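Local structure of ORF 37 (Human herpesvirus 8 type M, 3POV) at residues F251-A256 with T408-K413; A265-L270 with K280-S285; P274-L279 with K364-V369; Y345-P350 with E434-L439. The protein processes non-linear or branched viral DNA as a magnesium-binding endonuclease and exonuclease of the PD-(D/E)XK superfamily, accepting double- and single-stranded substrates. One frame throughout, in Å; residues are numbered along the deposited sequence.

Overall arrangement
The four contacts lie on the same side of the chain's centre, around the mixed sheet of a PD-(D/E)XK nuclease, and their chemistry follows their depth in it. Interactions 1 and 4 adjoin, their centres about 9 Å apart, because strands 403-412 and 435-443 are neighbours in that sheet. Interaction 4 is true strand pairing, wholly buried; interaction 1 lays an irregular loop on the sheet through rings, waters and one hydroxyl, and reaches the DNA. Interactions 2 and 3 share helix 276-283. In interaction 2 that helix meets helix 262-272 through buried apolar groups, whereas the partly buried interaction 3 joins its beginning to strand 359-369 through aliphatic carbons and the Asn366 amide.

Interaction 1 (F251-A256 with T408-K413); sequences FKYTFA and TGFFRK. With nucleotides of chain B.
Phe251 rests beside Phe411 where the loop following strand 243-250 folds over strand 403-412 in the PD-(D/E)XK core, close to the magnesium site and the DNA. The two rings point the same way with planes 25° apart, but they are slid past each other and barely overlap; the touch is made by Phe251 CE1 on Phe411 CB, at 3.8 Å. On the nucleic acid side, the edge of the Phe251 ring meets the sugar of DG2 of chain B. The backbone nitrogens of Phe251 and Lys252 both donate to OP1 of DG3 of chain B, so one phosphate oxygen is gripped twice, at 2.7 Å from Phe251 N and 3.0 Å from Lys252 N. Phe251 to Thr254 form a type I beta turn, closed by a bond from Thr254 N to Phe251 O.

Tyr253 follows, its ring beside that of Phe410 at an oblique 67°, with CD2 reaching the Phe410 edge. Its hydroxyl is bonded to Phe283 O, and its backbone N donates a hydrogen bond to a water that in turn reaches Phe411 O. At Thr254 the hydroxyl lies anti to the backbone N (chi1 -171°), facing the strand end, where it accepts from Lys413 N. Phe255 offers one ring face to Arg412, whose extended chain crosses it before the guanidinium turns to Asp418. A water joins Arg412 NH1 with Phe255 O. The aliphatic part makes the CH-pi contact: Arg412 CD sits 3.9 Å from the centroid of the Phe255 ring, displaced toward the rim near CZ.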
# COMPACT_ATOMS: atom_id res chain seq x y z
N PHE A 251 -2.16 1.23 18.04
CA PHE A 251 -3.03 0.74 19.10
C PHE A 251 -2.35 0.67 20.48
O PHE A 251 -3.02 0.54 21.50
CB PHE A 251 -3.61 -0.62 18.72
CG PHE A 251 -4.47 -0.58 17.50
CD1 PHE A 251 -5.79 -0.18 17.58
CD2 PHE A 251 -3.95 -0.93 16.26
CE1 PHE A 251 -6.58 -0.13 16.44
CE2 PHE A 251 -4.74 -0.88 15.12
CZ PHE A 251 -6.05 -0.48 15.21
N LYS A 252 -1.02 0.74 20.49
CA LYS A 252 -0.22 0.63 21.71
C LYS A 252 -0.50 1.72 22.74
O LYS A 252 0.06 1.70 23.82
CB LYS A 252 1.27 0.72 21.38
CG LYS A 252 1.85 -0.45 20.64
CD LYS A 252 3.31 -0.18 20.35
CE LYS A 252 3.50 1.17 19.67
NZ LYS A 252 4.91 1.35 19.20
N TYR A 253 -1.30 2.70 22.36
CA TYR A 253 -1.56 3.85 23.23
C TYR A 253 -3.01 3.85 23.67
O TYR A 253 -3.56 4.88 24.07
CB TYR A 253 -1.19 5.16 22.52
CG TYR A 253 0.31 5.37 22.38
CD1 TYR A 253 1.05 5.96 23.41
CD2 TYR A 253 0.99 4.97 21.23
CE1 TYR A 253 2.41 6.14 23.29
CE2 TYR A 253 2.35 5.16 21.10
CZ TYR A 253 3.06 5.74 22.13
OH TYR A 253 4.42 5.92 22.00
N THR A 254 -3.64 2.68 23.59
CA THR A 254 -4.95 2.48 24.16
C THR A 254 -4.84 2.59 25.68
O THR A 254 -3.86 2.17 26.28
CB THR A 254 -5.51 1.10 23.80
OG1 THR A 254 -6.88 1.02 24.20
CG2 THR A 254 -4.70 0.01 24.47
N PHE A 255 -5.86 3.18 26.30
CA PHE A 255 -5.86 3.36 27.75
C PHE A 255 -7.29 3.34 28.27
O PHE A 255 -8.22 3.82 27.60
CB PHE A 255 -5.20 4.69 28.11
CG PHE A 255 -5.86 5.88 27.48
CD1 PHE A 255 -6.98 6.46 28.07
CD2 PHE A 255 -5.39 6.40 26.29
CE1 PHE A 255 -7.60 7.55 27.49
CE2 PHE A 255 -6.00 7.49 25.71
CZ PHE A 255 -7.11 8.06 26.30
N ALA A 256 -7.47 2.78 29.46
CA ALA A 256 -8.74 2.90 30.16
C ALA A 256 -8.75 4.25 30.87
O ALA A 256 -7.72 4.70 31.36
CB ALA A 256 -8.90 1.77 31.17
N THR A 408 -1.69 8.59 10.34
CA THR A 408 -1.82 7.54 11.34
C THR A 408 -2.81 7.93 12.44
O THR A 408 -2.70 8.99 13.06
CB THR A 408 -0.47 7.20 11.98
OG1 THR A 408 0.45 6.82 10.95
CG2 THR A 408 -0.63 6.04 12.96
N GLY A 409 -3.78 7.05 12.67
CA GLY A 409 -4.73 7.25 13.75
C GLY A 409 -4.30 6.47 14.97
O GLY A 409 -3.89 5.31 14.86
N PHE A 410 -4.38 7.11 16.13
CA PHE A 410 -4.15 6.44 17.41
C PHE A 410 -5.49 6.13 18.07
O PHE A 410 -6.32 7.02 18.27
CB PHE A 410 -3.27 7.30 18.32
CG PHE A 410 -1.86 7.45 17.81
CD1 PHE A 410 -0.82 6.73 18.39
CD2 PHE A 410 -1.57 8.28 16.74
CE1 PHE A 410 0.48 6.85 17.91
CE2 PHE A 410 -0.28 8.40 16.26
CZ PHE A 410 0.75 7.69 16.85
N PHE A 411 -5.70 4.86 18.39
CA PHE A 411 -7.00 4.38 18.88
C PHE A 411 -6.94 3.92 20.34
O PHE A 411 -5.88 3.55 20.83
CB PHE A 411 -7.49 3.22 18.01
CG PHE A 411 -7.90 3.63 16.62
CD1 PHE A 411 -9.24 3.87 16.33
CD2 PHE A 411 -6.96 3.77 15.61
CE1 PHE A 411 -9.63 4.25 15.05
CE2 PHE A 411 -7.34 4.15 14.33
CZ PHE A 411 -8.68 4.39 14.05
N ARG A 412 -8.09 3.93 21.01
CA ARG A 412 -8.23 3.33 22.34
C ARG A 412 -9.52 2.51 22.39
O ARG A 412 -10.47 2.80 21.66
CB ARG A 412 -8.25 4.40 23.45
CG ARG A 412 -9.48 5.31 23.43
CD ARG A 412 -9.52 6.28 24.63
NE ARG A 412 -10.60 7.25 24.51
CZ ARG A 412 -11.86 7.02 24.87
NH1 ARG A 412 -12.21 5.84 25.38
NH2 ARG A 412 -12.79 7.96 24.71
N LYS A 413 -9.54 1.48 23.22
CA LYS A 413 -10.75 0.67 23.37
C LYS A 413 -11.85 1.51 24.00
O LYS A 413 -11.57 2.36 24.85
CB LYS A 413 -10.48 -0.57 24.23
CG LYS A 413 -9.42 -1.49 23.65
CD LYS A 413 -9.28 -2.75 24.49
CE LYS A 413 -8.20 -3.67 23.93
NZ LYS A 413 -6.85 -3.02 23.99
P DG B 3 0.88 -1.11 17.31
OP1 DG B 3 0.33 0.10 17.93
OP2 DG B 3 2.27 -1.10 16.81
O5' DG B 3 0.76 -2.35 18.30
C5' DG B 3 -0.47 -2.70 18.87
C4' DG B 3 -0.22 -3.89 19.76
O4' DG B 3 0.02 -5.03 18.91
C3' DG B 3 1.01 -3.76 20.66
O3' DG B 3 0.63 -3.89 22.03
C2' DG B 3 1.95 -4.89 20.23
C1' DG B 3 1.01 -5.84 19.50
N9 DG B 3 1.63 -6.56 18.40
C8 DG B 3 2.33 -6.01 17.36
N7 DG B 3 2.76 -6.89 16.50
C5 DG B 3 2.30 -8.10 17.01
C6 DG B 3 2.46 -9.41 16.51
O6 DG B 3 3.06 -9.77 15.48
N1 DG B 3 1.84 -10.35 17.33
C2 DG B 3 1.16 -10.06 18.49
N2 DG B 3 0.63 -11.10 19.15
N3 DG B 3 1.00 -8.83 18.97
C4 DG B 3 1.60 -7.91 18.18
P DG B 2 0.73 -2.69 10.65
OP1 DG B 2 0.67 -1.37 10.01
OP2 DG B 2 1.92 -3.55 10.50
O5' DG B 2 0.47 -2.51 12.22
C5' DG B 2 -0.78 -2.00 12.68
C4' DG B 2 -0.98 -2.45 14.11
O4' DG B 2 -1.25 -3.87 14.11
C3' DG B 2 0.23 -2.23 15.00
O3' DG B 2 -0.17 -1.50 16.15
C2' DG B 2 0.75 -3.63 15.34
C1' DG B 2 -0.46 -4.52 15.07
N9 DG B 2 -0.11 -5.84 14.54
C8 DG B 2 0.60 -6.11 13.40
N7 DG B 2 0.75 -7.38 13.17
C5 DG B 2 0.10 -7.99 14.24
C6 DG B 2 -0.07 -9.37 14.52
O6 DG B 2 0.35 -10.34 13.88
N1 DG B 2 -0.79 -9.56 15.70
C2 DG B 2 -1.30 -8.55 16.49
N2 DG B 2 -1.97 -8.93 17.58
N3 DG B 2 -1.15 -7.25 16.22
C4 DG B 2 -0.44 -7.06 15.09
O HOH W 1 -3.25 3.69 20.48
O HOH W 2 -5.01 6.34 21.95
O HOH W 3 -10.68 3.94 26.49

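Interaction 2 (A265-L270 with K280-S285); sequences AAYQRL and KDFFYS
Phe282 of helix 276-283 lies between the two helices and is met by Leu270, Tyr267 and Ala266 of helix 262-272. With CG anti to the backbone N (chi1 -176°), its ring reaches across to the first helix and lies against one turn of it. Leu270 comes over one face: CD2 stands 4.3 Å from the centroid of the Phe282 ring, 27° off the normal, a CH-pi contact. Farther round, Tyr267 runs alongside, pointing the same way, and its CB approaches Phe282 CE1 to 3.6 Å. Phe282 also meets the ring of Tyr253, so aromatic packing carries on into the neighbouring loop.

Ala266 is the small residue that brings the backbones together. Its methyl group is directed at the opposing helix and packs on the main chain, with Ala266 CB 3.7 Å from Phe282 CA; the CA atoms of Ala266 and Phe282 are only 4.8 Å apart. Ser285 CB lies near the same methyl, while Ser285 OG donates back to Phe282 O at 2.7 Å in the carbonyl plane. As Ser285 N also bonds that oxygen, two donors hold it where the helix ends.

Arg269 and Asp281 carry opposite charges but stand beyond salt-bridge range. A water spans them, accepting from Arg269 NE and donating to Asp281 OD2. Close approach at an alanine, with an aromatic ring laid against the partner helix, is the packing of an antiparallel alpha-alpha hairpin, here set against the central sheet of the nuclease core.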
# COMPACT_ATOMS: atom_id res chain seq x y z
N ALA A 265 -3.23 9.53 32.07
CA ALA A 265 -2.79 10.77 32.70
C ALA A 265 -2.04 11.65 31.71
O ALA A 265 -2.35 12.84 31.57
CB ALA A 265 -1.94 10.47 33.93
N ALA A 266 -1.04 11.07 31.03
CA ALA A 266 -0.30 11.80 30.00
C ALA A 266 -1.24 12.29 28.91
O ALA A 266 -1.01 13.33 28.31
CB ALA A 266 0.79 10.92 29.41
N TYR A 267 -2.29 11.52 28.66
CA TYR A 267 -3.29 11.90 27.66
C TYR A 267 -4.09 13.13 28.10
O TYR A 267 -4.32 14.04 27.30
CB TYR A 267 -4.22 10.73 27.36
CG TYR A 267 -5.45 11.14 26.58
CD1 TYR A 267 -5.36 11.50 25.24
CD2 TYR A 267 -6.70 11.17 27.19
CE1 TYR A 267 -6.48 11.88 24.53
CE2 TYR A 267 -7.83 11.54 26.48
CZ TYR A 267 -7.71 11.90 25.15
OH TYR A 267 -8.84 12.27 24.45
N GLN A 268 -4.50 13.15 29.36
CA GLN A 268 -5.22 14.29 29.90
C GLN A 268 -4.42 15.59 29.77
O GLN A 268 -4.97 16.63 29.41
CB GLN A 268 -5.62 14.05 31.36
CG GLN A 268 -6.76 13.06 31.52
CD GLN A 268 -7.12 12.80 32.97
OE1 GLN A 268 -6.30 12.29 33.74
NE2 GLN A 268 -8.35 13.12 33.35
N ARG A 269 -3.12 15.51 30.03
CA ARG A 269 -2.27 16.69 29.90
C ARG A 269 -2.16 17.13 28.45
O ARG A 269 -2.20 18.33 28.15
CB ARG A 269 -0.88 16.42 30.48
CG ARG A 269 -0.85 16.41 32.01
CD ARG A 269 0.56 16.27 32.55
NE ARG A 269 1.13 14.95 32.28
CZ ARG A 269 0.83 13.85 32.97
NH1 ARG A 269 1.39 12.69 32.66
NH2 ARG A 269 -0.05 13.92 33.96
N LEU A 270 -2.04 16.17 27.55
CA LEU A 270 -1.99 16.45 26.13
C LEU A 270 -3.33 17.02 25.66
O LEU A 270 -3.37 17.90 24.80
CB LEU A 270 -1.67 15.18 25.34
CG LEU A 270 -1.73 15.27 23.82
CD1 LEU A 270 -0.82 16.39 23.31
CD2 LEU A 270 -1.36 13.94 23.18
N LYS A 280 5.30 14.65 23.88
CA LYS A 280 6.46 13.85 24.27
C LYS A 280 6.12 12.94 25.44
O LYS A 280 6.28 11.72 25.36
CB LYS A 280 7.63 14.76 24.64
CG LYS A 280 8.86 14.02 25.11
CD LYS A 280 9.96 15.00 25.49
CE LYS A 280 11.22 14.28 25.95
NZ LYS A 280 12.30 15.23 26.34
N ASP A 281 5.64 13.54 26.53
CA ASP A 281 5.25 12.78 27.71
C ASP A 281 4.31 11.64 27.35
O ASP A 281 4.48 10.51 27.79
CB ASP A 281 4.60 13.69 28.75
CG ASP A 281 5.59 14.64 29.39
OD1 ASP A 281 6.77 14.63 29.00
OD2 ASP A 281 5.18 15.40 30.30
N PHE A 282 3.31 11.95 26.53
CA PHE A 282 2.36 10.95 26.05
C PHE A 282 3.06 9.81 25.32
O PHE A 282 2.86 8.64 25.64
CB PHE A 282 1.31 11.62 25.15
CG PHE A 282 0.23 10.69 24.68
CD1 PHE A 282 -0.77 10.27 25.55
CD2 PHE A 282 0.19 10.24 23.37
CE1 PHE A 282 -1.77 9.42 25.13
CE2 PHE A 282 -0.81 9.39 22.94
CZ PHE A 282 -1.79 8.97 23.82
N PHE A 283 3.89 10.15 24.33
CA PHE A 283 4.60 9.14 23.55
C PHE A 283 5.45 8.21 24.41
O PHE A 283 5.60 7.02 24.09
CB PHE A 283 5.47 9.80 22.48
CG PHE A 283 4.74 10.12 21.22
CD1 PHE A 283 3.87 9.21 20.66
CD2 PHE A 283 4.94 11.33 20.57
CE1 PHE A 283 3.19 9.49 19.49
CE2 PHE A 283 4.27 11.61 19.39
CZ PHE A 283 3.40 10.69 18.85
N TYR A 284 6.02 8.74 25.49
CA TYR A 284 6.94 7.97 26.32
C TYR A 284 6.27 7.33 27.52
O TYR A 284 6.95 6.79 28.40
CB TYR A 284 8.11 8.85 26.76
CG TYR A 284 9.04 9.24 25.64
CD1 TYR A 284 9.47 8.30 24.71
CD2 TYR A 284 9.50 10.55 25.51
CE1 TYR A 284 10.33 8.64 23.69
CE2 TYR A 284 10.36 10.90 24.48
CZ TYR A 284 10.77 9.94 23.57
OH TYR A 284 11.63 10.28 22.55
N SER A 285 4.95 7.38 27.56
CA SER A 285 4.18 6.77 28.64
C SER A 285 4.11 5.25 28.49
O SER A 285 3.56 4.56 29.35
CB SER A 285 2.77 7.36 28.69
OG SER A 285 2.00 6.96 27.58
O HOH W 4 2.81 16.34 30.39

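Interaction 3 (P274-L279 with K364-V369); sequences PGKLAL and KANLFV
This is a partly buried helix-to-strand contact, away from the metal site, in which the first turn of helix 276-283 leans on strand 359-369 of the central mixed sheet where that strand is interrupted. No hydrogen bond joins the two segments; they meet through aliphatic carbons and the Asn366 amide. Lys276 gives the larger part. Its CG passes over the strand near Ala365 CB, 4.3 Å away, and Lys364 O. A bend at chi3 (54°) then carries the tail across Asn366, the two side chains crossing at about a right angle, with Lys276 CE 3.2 Å from Asn366 OD1.

Lys276 NZ is also near that oxygen, but the angle is poor and its ionic partner is Glu312, which probably tempers the lysine's charge. Asn366 OD1 accepts from Trp313 NE1 and ND2 donates to Glu312 OE2, and together these two bonds fix the amide's rotation.

Deeper in, Leu279 and Leu367 cross obliquely, meeting through their methyls, Leu279 CD1 to Leu367 CD1 at 4.2 Å. Leu279 also touches Phe363 and Val344 of the sheet, extending the apolar layer beneath the helix. Gly275 occupies the N-cap position, and its carbonyl oxygen accepts from Leu279 N, with Gly275 O and Leu279 N 2.8 Å apart. On the strand side, an inverse gamma turn is centred on Asn366. The whole is the start of a helix packed on one face of the mixed sheet, at a break in the strand, as in the alpha/beta core of the PD-(D/E)XK nucleases.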
# COMPACT_ATOMS: atom_id res chain seq x y z
N PRO A 274 -2.38 20.98 24.47
CA PRO A 274 -1.88 20.43 23.20
C PRO A 274 -0.57 21.07 22.77
O PRO A 274 -0.52 22.27 22.51
CB PRO A 274 -2.99 20.78 22.20
CG PRO A 274 -4.21 20.95 23.04
CD PRO A 274 -3.73 21.55 24.32
N GLY A 275 0.49 20.27 22.68
CA GLY A 275 1.79 20.78 22.31
C GLY A 275 2.89 19.75 22.35
O GLY A 275 2.70 18.64 22.84
N LYS A 276 4.06 20.12 21.83
CA LYS A 276 5.18 19.20 21.73
C LYS A 276 5.55 18.56 23.06
O LYS A 276 5.77 17.36 23.14
CB LYS A 276 6.39 19.91 21.13
CG LYS A 276 6.26 20.18 19.64
CD LYS A 276 7.34 21.13 19.16
CE LYS A 276 8.72 20.64 19.55
NZ LYS A 276 9.76 21.62 19.14
N LEU A 277 5.63 19.38 24.11
CA LEU A 277 6.05 18.91 25.42
C LEU A 277 5.12 17.86 26.00
O LEU A 277 5.57 16.85 26.55
CB LEU A 277 6.19 20.08 26.40
CG LEU A 277 6.55 19.72 27.84
CD1 LEU A 277 7.86 18.93 27.90
CD2 LEU A 277 6.64 20.98 28.69
N ALA A 278 3.81 18.10 25.90
CA ALA A 278 2.82 17.15 26.39
C ALA A 278 2.69 15.96 25.45
O ALA A 278 2.28 14.87 25.86
CB ALA A 278 1.48 17.83 26.59
N LEU A 279 3.03 16.17 24.18
CA LEU A 279 3.02 15.09 23.20
C LEU A 279 4.14 14.10 23.53
O LEU A 279 3.96 12.88 23.46
CB LEU A 279 3.20 15.63 21.79
CG LEU A 279 2.42 14.92 20.68
CD1 LEU A 279 3.20 14.95 19.37
CD2 LEU A 279 2.08 13.49 21.07
N LYS A 364 1.97 21.74 14.91
CA LYS A 364 3.07 21.11 14.20
C LYS A 364 4.05 20.51 15.19
O LYS A 364 4.11 20.91 16.35
CB LYS A 364 3.75 22.12 13.28
CG LYS A 364 2.79 22.85 12.36
CD LYS A 364 3.47 23.30 11.08
CE LYS A 364 3.54 22.17 10.06
NZ LYS A 364 2.30 22.06 9.25
N ALA A 365 4.82 19.52 14.72
CA ALA A 365 5.84 18.90 15.55
C ALA A 365 7.02 18.46 14.69
O ALA A 365 6.84 17.90 13.62
CB ALA A 365 5.27 17.71 16.32
N ASN A 366 8.23 18.72 15.18
CA ASN A 366 9.44 18.23 14.53
C ASN A 366 9.61 16.73 14.73
O ASN A 366 10.56 16.27 15.37
CB ASN A 366 10.67 19.00 15.01
CG ASN A 366 10.81 18.99 16.52
OD1 ASN A 366 9.84 18.76 17.24
ND2 ASN A 366 12.01 19.25 17.01
N LEU A 367 8.66 15.97 14.20
CA LEU A 367 8.76 14.53 14.12
C LEU A 367 8.72 14.13 12.65
O LEU A 367 7.94 14.68 11.88
CB LEU A 367 7.62 13.86 14.90
CG LEU A 367 7.63 14.12 16.41
CD1 LEU A 367 6.42 13.50 17.11
CD2 LEU A 367 8.92 13.60 17.02
N PHE A 368 9.57 13.20 12.26
CA PHE A 368 9.69 12.85 10.85
C PHE A 368 9.54 11.35 10.62
O PHE A 368 9.67 10.55 11.55
CB PHE A 368 11.02 13.35 10.29
CG PHE A 368 11.27 14.81 10.54
CD1 PHE A 368 10.62 15.78 9.79
CD2 PHE A 368 12.16 15.22 11.53
CE1 PHE A 368 10.84 17.13 10.02
CE2 PHE A 368 12.38 16.57 11.76
CZ PHE A 368 11.73 17.52 11.00
N VAL A 369 9.24 10.98 9.38
CA VAL A 369 9.16 9.58 9.00
C VAL A 369 10.53 8.91 9.16
O VAL A 369 11.55 9.45 8.75
CB VAL A 369 8.66 9.39 7.54
CG1 VAL A 369 9.53 10.16 6.55
CG2 VAL A 369 8.62 7.91 7.17

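Interaction 4 (Y345-P350 with E434-L439); sequences YVLTDP and EIPTLL
Tyr345 and Leu439 exchange two backbone hydrogen bonds, Tyr345 N to Leu439 O at 2.8 Å and Leu439 N to Tyr345 O at 2.9 Å, making them an antiparallel hydrogen-bonded pair in the central sheet of the PD-(D/E)XK fold. The segments 345-347 and 435-439 run antiparallel, at 163°. A third bond, Leu347 N to Thr437 O at 3.1 Å, continues the pairing, while Val346 and Leu438 form the non-hydrogen-bonded pair between. On its other side strand 435-443 carries a classic beta bulge: Thr437 and Leu438 both face Phe410 of strand 403-412, and Thr437 OG1 bonds Phe410 O.

Beyond the last backbone bond the strands part, and a water takes over, donating to both Thr348 O and Pro436 O.

Packing follows the alternation of the sheet. On the face of Tyr345 and Leu439 the two side chains lie side by side, and the tyrosine ring meets Leu439 O at its edge, in plane. Tyr345 CD2 lies 3.6 Å from Leu439 CD1, with Leu197 of helix 181-197 against the tyrosine side chain. Val346 CG2 and Leu438 CD2 touch on the other face. Leu347, with CG anti to its carbonyl carbon (chi1 -55°), points toward the partner strand and crosses Pro436 at about a right angle. Farther out, Pro350 CG leans on Ile435 CG2. Leu347 CD1 ends 3.7 Å from Pro436 CB, beside Pro436 O.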
# COMPACT_ATOMS: atom_id res chain seq x y z
N TYR A 345 -2.99 16.20 15.26
CA TYR A 345 -4.38 16.55 15.55
C TYR A 345 -4.89 15.83 16.79
O TYR A 345 -5.06 14.61 16.79
CB TYR A 345 -5.29 16.21 14.37
CG TYR A 345 -4.91 16.92 13.09
CD1 TYR A 345 -5.52 18.11 12.73
CD2 TYR A 345 -3.95 16.39 12.25
CE1 TYR A 345 -5.18 18.77 11.57
CE2 TYR A 345 -3.60 17.03 11.08
CZ TYR A 345 -4.21 18.22 10.74
OH TYR A 345 -3.86 18.86 9.58
N VAL A 346 -5.13 16.59 17.85
CA VAL A 346 -5.79 16.06 19.03
C VAL A 346 -7.29 16.07 18.77
O VAL A 346 -7.87 17.11 18.49
CB VAL A 346 -5.47 16.92 20.29
CG1 VAL A 346 -6.32 16.46 21.48
CG2 VAL A 346 -3.99 16.85 20.62
N LEU A 347 -7.91 14.90 18.86
CA LEU A 347 -9.34 14.79 18.59
C LEU A 347 -10.14 14.97 19.88
O LEU A 347 -9.70 14.57 20.95
CB LEU A 347 -9.66 13.44 17.96
CG LEU A 347 -8.87 13.11 16.68
CD1 LEU A 347 -9.19 11.72 16.18
CD2 LEU A 347 -9.15 14.15 15.61
N THR A 348 -11.32 15.57 19.76
CA THR A 348 -12.21 15.69 20.91
C THR A 348 -12.67 14.32 21.37
O THR A 348 -13.05 13.47 20.56
CB THR A 348 -13.45 16.58 20.62
OG1 THR A 348 -14.33 15.90 19.71
CG2 THR A 348 -13.04 17.92 20.04
N ASP A 349 -12.63 14.10 22.68
CA ASP A 349 -13.21 12.93 23.31
C ASP A 349 -14.73 13.02 23.18
O ASP A 349 -15.33 14.01 23.58
CB ASP A 349 -12.81 12.89 24.78
CG ASP A 349 -13.25 11.62 25.47
OD1 ASP A 349 -14.32 11.09 25.12
OD2 ASP A 349 -12.52 11.15 26.37
N PRO A 350 -15.35 11.99 22.59
CA PRO A 350 -16.79 11.97 22.31
C PRO A 350 -17.63 11.87 23.58
O PRO A 350 -18.82 12.16 23.56
CB PRO A 350 -16.96 10.70 21.46
CG PRO A 350 -15.82 9.83 21.84
CD PRO A 350 -14.68 10.77 22.10
N GLU A 434 -12.91 0.86 17.47
CA GLU A 434 -12.26 1.59 18.55
C GLU A 434 -12.38 3.10 18.35
O GLU A 434 -12.81 3.56 17.30
CB GLU A 434 -10.80 1.17 18.71
CG GLU A 434 -10.64 -0.31 19.00
CD GLU A 434 -9.25 -0.67 19.47
OE1 GLU A 434 -8.86 -1.85 19.35
OE2 GLU A 434 -8.54 0.23 19.96
N ILE A 435 -11.99 3.85 19.37
CA ILE A 435 -12.13 5.30 19.35
C ILE A 435 -10.80 5.96 19.05
O ILE A 435 -9.78 5.66 19.69
CB ILE A 435 -12.70 5.84 20.69
CG1 ILE A 435 -14.13 5.34 20.89
CG2 ILE A 435 -12.65 7.36 20.73
CD1 ILE A 435 -14.76 5.80 22.16
N PRO A 436 -10.79 6.86 18.05
CA PRO A 436 -9.60 7.61 17.67
C PRO A 436 -9.35 8.77 18.61
O PRO A 436 -10.25 9.58 18.86
CB PRO A 436 -9.95 8.12 16.27
CG PRO A 436 -11.43 8.28 16.31
CD PRO A 436 -11.94 7.17 17.18
N THR A 437 -8.13 8.87 19.12
CA THR A 437 -7.75 9.92 20.06
C THR A 437 -6.82 10.93 19.40
O THR A 437 -6.90 12.13 19.65
CB THR A 437 -7.07 9.32 21.31
OG1 THR A 437 -5.82 8.73 20.94
CG2 THR A 437 -7.97 8.25 21.95
N LEU A 438 -5.93 10.43 18.53
CA LEU A 438 -4.94 11.26 17.86
C LEU A 438 -4.90 10.99 16.36
O LEU A 438 -5.15 9.86 15.92
CB LEU A 438 -3.55 10.98 18.42
CG LEU A 438 -2.90 11.90 19.45
CD1 LEU A 438 -1.44 11.51 19.57
CD2 LEU A 438 -3.03 13.36 19.05
N LEU A 439 -4.57 12.01 15.58
CA LEU A 439 -4.33 11.86 14.15
C LEU A 439 -3.06 12.62 13.77
O LEU A 439 -3.02 13.84 13.83
CB LEU A 439 -5.53 12.37 13.35
CG LEU A 439 -5.60 12.05 11.84
CD1 LEU A 439 -5.13 13.21 10.98
CD2 LEU A 439 -4.86 10.76 11.48
O HOH W 5 -11.76 11.02 20.90